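Local coordinates for protein cytosol aminopeptidase (Staphylococcus aureus subsp. aureus, PDB 3KZW) that probably removes N-terminal amino acids from peptides as a metal-dependent leucyl aminopeptidase, at residues A[369-380]-A[468-478]. Residues are numbered along the deposited sequence; the frame is centred on the assembly and turned at random.
Sequences RLVLADAVFYAN and FVTHFSGQTPH. With NA (sodium ion), chain R.
In the catalytic domain of this leucyl aminopeptidase, helix 368-380 packs against the end of helix 461-470 and the sodium-binding loop that leads from it into strand 478-482. A373 and F472 meet at the centre: the methyl CB lies over one face of the phenyl ring in a CH-pi contact, 3.6 Å from the ring centroid and 15° off its normal. H471 CD2 lies over the opposite face. F468 instead turns its ring edge to the helix backbone, where R369 O lies in the ring plane, 3.5 Å from F468 CE1. V469 reaches L372 and R369 through CG2. V376 has CG1 anti to the backbone N (chi1 164°), which brings that methyl within 3.6 Å of H478 CE1 and against S473. Beyond it, the N380 and T476 side chains run antiparallel alongside each other, with N380 OD1 2.7 Å from T476 OG1, whose proton could serve either this oxygen or S473 O. The type II' turn from S473 to T476 curls beside sodium, which takes T470 O, G474 O and two waters. S473 OG donates to T470 O (2.8 Å) and accepts from H478 ND1, in the imidazole plane, and from a sodium-bound water that also donates to T476 O. Apolar packing thus joins helix 368-380 to helix 461-470 and its following loop; three bonds grip the serine hydroxyl, and the imidazole links it to D389 OD2 on neighbouring strand 386-391.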
loop_
_atom_site.group_PDB
_atom_site.type_symbol
_atom_site.label_atom_id
_atom_site.label_comp_id
_atom_site.label_asym_id
_atom_site.label_seq_id
_atom_site.Cartn_x
_atom_site.Cartn_y
_atom_site.Cartn_z
ATOM N N ARG A 369 -13.215 -18.504 14.383
ATOM C CA ARG A 369 -14.456 -19.188 14.023
ATOM C C ARG A 369 -14.268 -20.701 13.879
ATOM O O ARG A 369 -15.209 -21.472 14.079
ATOM C CB ARG A 369 -15.059 -18.586 12.746
ATOM C CG ARG A 369 -14.198 -18.730 11.494
ATOM C CD ARG A 369 -14.618 -17.753 10.411
ATOM N NE ARG A 369 -14.131 -16.398 10.672
ATOM C CZ ARG A 369 -14.294 -15.363 9.851
ATOM N NH1 ARG A 369 -14.936 -15.508 8.699
ATOM N NH2 ARG A 369 -13.812 -14.175 10.184
ATOM N N LEU A 370 -13.048 -21.117 13.542
ATOM C CA LEU A 370 -12.723 -22.534 13.391
ATOM C C LEU A 370 -12.689 -23.257 14.734
ATOM O O LEU A 370 -13.309 -24.310 14.883
ATOM C CB LEU A 370 -11.395 -22.718 12.649
ATOM C CG LEU A 370 -11.327 -22.277 11.182
ATOM C CD1 LEU A 370 -9.887 -22.263 10.701
ATOM C CD2 LEU A 370 -12.188 -23.157 10.276
ATOM N N VAL A 371 -11.979 -22.690 15.707
ATOM C CA VAL A 371 -11.886 -23.304 17.032
ATOM C C VAL A 371 -13.210 -23.228 17.796
ATOM O O VAL A 371 -13.530 -24.127 18.575
ATOM C CB VAL A 371 -10.709 -22.745 17.887
ATOM C CG1 VAL A 371 -9.380 -22.951 17.170
ATOM C CG2 VAL A 371 -10.912 -21.277 18.253
ATOM N N LEU A 372 -13.975 -22.163 17.557
ATOM C CA LEU A 372 -15.294 -22.002 18.162
ATOM C C LEU A 372 -16.266 -23.040 17.623
ATOM O O LEU A 372 -17.089 -23.567 18.369
ATOM C CB LEU A 372 -15.845 -20.594 17.916
ATOM C CG LEU A 372 -15.271 -19.432 18.731
ATOM C CD1 LEU A 372 -15.644 -18.109 18.086
ATOM C CD2 LEU A 372 -15.731 -19.474 20.188
ATOM N N ALA A 373 -16.158 -23.332 16.329
ATOM C CA ALA A 373 -17.013 -24.318 15.671
ATOM C C ALA A 373 -16.941 -25.688 16.348
ATOM O O ALA A 373 -17.974 -26.300 16.626
ATOM C CB ALA A 373 -16.649 -24.429 14.202
ATOM N N ASP A 374 -15.719 -26.155 16.613
ATOM C CA ASP A 374 -15.503 -27.429 17.297
ATOM C C ASP A 374 -15.981 -27.371 18.745
ATOM O O ASP A 374 -16.552 -28.336 19.255
ATOM C CB ASP A 374 -14.025 -27.837 17.238
ATOM C CG ASP A 374 -13.671 -28.615 15.970
ATOM O OD1 ASP A 374 -14.565 -28.889 15.140
ATOM O OD2 ASP A 374 -12.483 -28.963 15.807
ATOM N N ALA A 375 -15.756 -26.231 19.392
ATOM C CA ALA A 375 -16.144 -26.039 20.785
ATOM C C ALA A 375 -17.663 -25.948 20.955
ATOM O O ALA A 375 -18.218 -26.505 21.905
ATOM C CB ALA A 375 -15.458 -24.810 21.360
ATOM N N VAL A 376 -18.326 -25.249 20.033
ATOM C CA VAL A 376 -19.783 -25.094 20.063
ATOM C C VAL A 376 -20.476 -26.440 19.854
ATOM O O VAL A 376 -21.418 -26.778 20.579
ATOM C CB VAL A 376 -20.286 -24.032 19.040
ATOM C CG1 VAL A 376 -21.784 -24.156 18.802
ATOM C CG2 VAL A 376 -19.952 -22.628 19.521
ATOM N N PHE A 377 -19.997 -27.210 18.878
ATOM C CA PHE A 377 -20.546 -28.537 18.607
ATOM C C PHE A 377 -20.379 -29.462 19.811
ATOM O O PHE A 377 -21.289 -30.221 20.149
ATOM C CB PHE A 377 -19.918 -29.160 17.355
ATOM C CG PHE A 377 -20.607 -30.412 16.892
ATOM C CD1 PHE A 377 -21.769 -30.341 16.127
ATOM C CD2 PHE A 377 -20.105 -31.664 17.231
ATOM C CE1 PHE A 377 -22.421 -31.501 15.703
ATOM C CE2 PHE A 377 -20.752 -32.832 16.811
ATOM C CZ PHE A 377 -21.910 -32.748 16.046
ATOM N N TYR A 378 -19.216 -29.386 20.454
ATOM C CA TYR A 378 -18.946 -30.153 21.667
ATOM C C TYR A 378 -19.838 -29.712 22.828
ATOM O O TYR A 378 -20.323 -30.543 23.591
ATOM C CB TYR A 378 -17.468 -30.051 22.055
ATOM C CG TYR A 378 -17.117 -30.748 23.352
ATOM C CD1 TYR A 378 -17.028 -32.140 23.417
ATOM C CD2 TYR A 378 -16.867 -30.017 24.512
ATOM C CE1 TYR A 378 -16.707 -32.786 24.607
ATOM C CE2 TYR A 378 -16.544 -30.652 25.707
ATOM C CZ TYR A 378 -16.465 -32.035 25.746
ATOM O OH TYR A 378 -16.145 -32.666 26.922
ATOM N N ALA A 379 -20.053 -28.404 22.954
ATOM C CA ALA A 379 -20.904 -27.858 24.011
ATOM C C ALA A 379 -22.354 -28.329 23.877
ATOM O O ALA A 379 -23.036 -28.556 24.880
ATOM C CB ALA A 379 -20.833 -26.340 24.018
ATOM N N ASN A 380 -22.806 -28.483 22.634
ATOM C CA ASN A 380 -24.181 -28.873 22.335
ATOM C C ASN A 380 -24.495 -30.328 22.702
ATOM O O ASN A 380 -25.662 -30.701 22.846
ATOM C CB ASN A 380 -24.491 -28.609 20.859
ATOM C CG ASN A 380 -25.957 -28.296 20.612
ATOM O OD1 ASN A 380 -26.661 -27.803 21.495
ATOM N ND2 ASN A 380 -26.421 -28.569 19.400
ATOM N N PHE A 468 -21.096 -18.558 10.578
ATOM C CA PHE A 468 -20.230 -19.733 10.605
ATOM C C PHE A 468 -20.240 -20.410 11.975
ATOM O O PHE A 468 -20.398 -21.628 12.066
ATOM C CB PHE A 468 -18.802 -19.359 10.202
ATOM C CG PHE A 468 -17.901 -20.542 9.982
ATOM C CD1 PHE A 468 -17.182 -21.093 11.037
ATOM C CD2 PHE A 468 -17.762 -21.100 8.717
ATOM C CE1 PHE A 468 -16.342 -22.189 10.839
ATOM C CE2 PHE A 468 -16.925 -22.192 8.506
ATOM C CZ PHE A 468 -16.214 -22.738 9.570
ATOM N N VAL A 469 -20.078 -19.615 13.030
ATOM C CA VAL A 469 -20.056 -20.122 14.402
ATOM C C VAL A 469 -21.416 -20.688 14.833
ATOM O O VAL A 469 -21.481 -21.794 15.373
ATOM C CB VAL A 469 -19.562 -19.040 15.398
ATOM C CG1 VAL A 469 -19.670 -19.521 16.839
ATOM C CG2 VAL A 469 -18.126 -18.650 15.081
ATOM N N THR A 470 -22.492 -19.943 14.568
ATOM C CA THR A 470 -23.838 -20.330 15.015
ATOM C C THR A 470 -24.421 -21.508 14.240
ATOM O O THR A 470 -25.447 -22.070 14.636
ATOM C CB THR A 470 -24.832 -19.151 14.969
ATOM O OG1 THR A 470 -24.828 -18.571 13.660
ATOM C CG2 THR A 470 -24.458 -18.090 16.001
ATOM N N HIS A 471 -23.770 -21.874 13.137
ATOM C CA HIS A 471 -24.165 -23.029 12.333
ATOM C C HIS A 471 -24.030 -24.327 13.121
ATOM O O HIS A 471 -24.834 -25.240 12.963
ATOM C CB HIS A 471 -23.318 -23.097 11.059
ATOM C CG HIS A 471 -23.507 -24.353 10.261
ATOM N ND1 HIS A 471 -24.556 -24.530 9.382
ATOM C CD2 HIS A 471 -22.770 -25.489 10.198
ATOM C CE1 HIS A 471 -24.460 -25.721 8.819
ATOM N NE2 HIS A 471 -23.386 -26.323 9.296
ATOM N N PHE A 472 -23.021 -24.387 13.985
ATOM C CA PHE A 472 -22.643 -25.623 14.666
ATOM C C PHE A 472 -23.468 -25.942 15.919
ATOM O O PHE A 472 -23.278 -26.989 16.550
ATOM C CB PHE A 472 -21.142 -25.608 14.973
ATOM C CG PHE A 472 -20.282 -25.754 13.750
ATOM C CD1 PHE A 472 -19.979 -24.648 12.960
ATOM C CD2 PHE A 472 -19.787 -27.001 13.377
ATOM C CE1 PHE A 472 -19.191 -24.779 11.820
ATOM C CE2 PHE A 472 -18.996 -27.143 12.240
ATOM C CZ PHE A 472 -18.695 -26.030 11.460
ATOM N N SER A 473 -24.391 -25.049 16.261
ATOM C CA SER A 473 -25.274 -25.258 17.405
ATOM C C SER A 473 -26.589 -25.930 17.001
ATOM O O SER A 473 -27.370 -26.350 17.863
ATOM C CB SER A 473 -25.560 -23.930 18.107
ATOM O OG SER A 473 -26.137 -22.999 17.210
ATOM N N GLY A 474 -26.825 -26.033 15.694
ATOM C CA GLY A 474 -28.074 -26.574 15.176
ATOM C C GLY A 474 -29.216 -25.617 15.451
ATOM O O GLY A 474 -29.143 -24.439 15.094
ATOM N N GLN A 475 -30.264 -26.118 16.101
ATOM C CA GLN A 475 -31.427 -25.301 16.440
ATOM C C GLN A 475 -31.403 -24.810 17.889
ATOM O O GLN A 475 -32.315 -24.104 18.325
ATOM C CB GLN A 475 -32.727 -26.058 16.142
ATOM C CG GLN A 475 -32.950 -26.364 14.661
ATOM C CD GLN A 475 -32.962 -25.111 13.791
ATOM O OE1 GLN A 475 -33.907 -24.318 13.838
ATOM N NE2 GLN A 475 -31.912 -24.933 12.990
ATOM N N THR A 476 -30.355 -25.183 18.623
ATOM C CA THR A 476 -30.160 -24.744 20.006
ATOM C C THR A 476 -29.988 -23.227 20.061
ATOM O O THR A 476 -29.201 -22.675 19.291
ATOM C CB THR A 476 -28.924 -25.422 20.634
ATOM O OG1 THR A 476 -29.021 -26.840 20.464
ATOM C CG2 THR A 476 -28.807 -25.096 22.119
ATOM N N PRO A 477 -30.738 -22.545 20.954
ATOM C CA PRO A 477 -30.581 -21.107 21.162
ATOM C C PRO A 477 -29.116 -20.713 21.345
ATOM O O PRO A 477 -28.442 -21.223 22.239
ATOM C CB PRO A 477 -31.378 -20.860 22.445
ATOM C CG PRO A 477 -32.471 -21.857 22.380
ATOM C CD PRO A 477 -31.872 -23.082 21.734
ATOM N N HIS A 478 -28.641 -19.819 20.483
ATOM C CA HIS A 478 -27.228 -19.463 20.424
ATOM C C HIS A 478 -27.055 -17.950 20.307
ATOM O O HIS A 478 -27.635 -17.319 19.416
ATOM C CB HIS A 478 -26.570 -20.158 19.224
ATOM C CG HIS A 478 -25.071 -20.105 19.219
ATOM N ND1 HIS A 478 -24.301 -21.067 18.604
ATOM C CD2 HIS A 478 -24.201 -19.210 19.745
ATOM C CE1 HIS A 478 -23.023 -20.767 18.749
ATOM N NE2 HIS A 478 -22.934 -19.646 19.441
HETATM NA NA NA R . -27.883 -22.328 14.547
HETATM O O HOH W 1 -28.615 -22.164 16.724
HETATM O O HOH W 2 -27.945 -23.152 12.304
#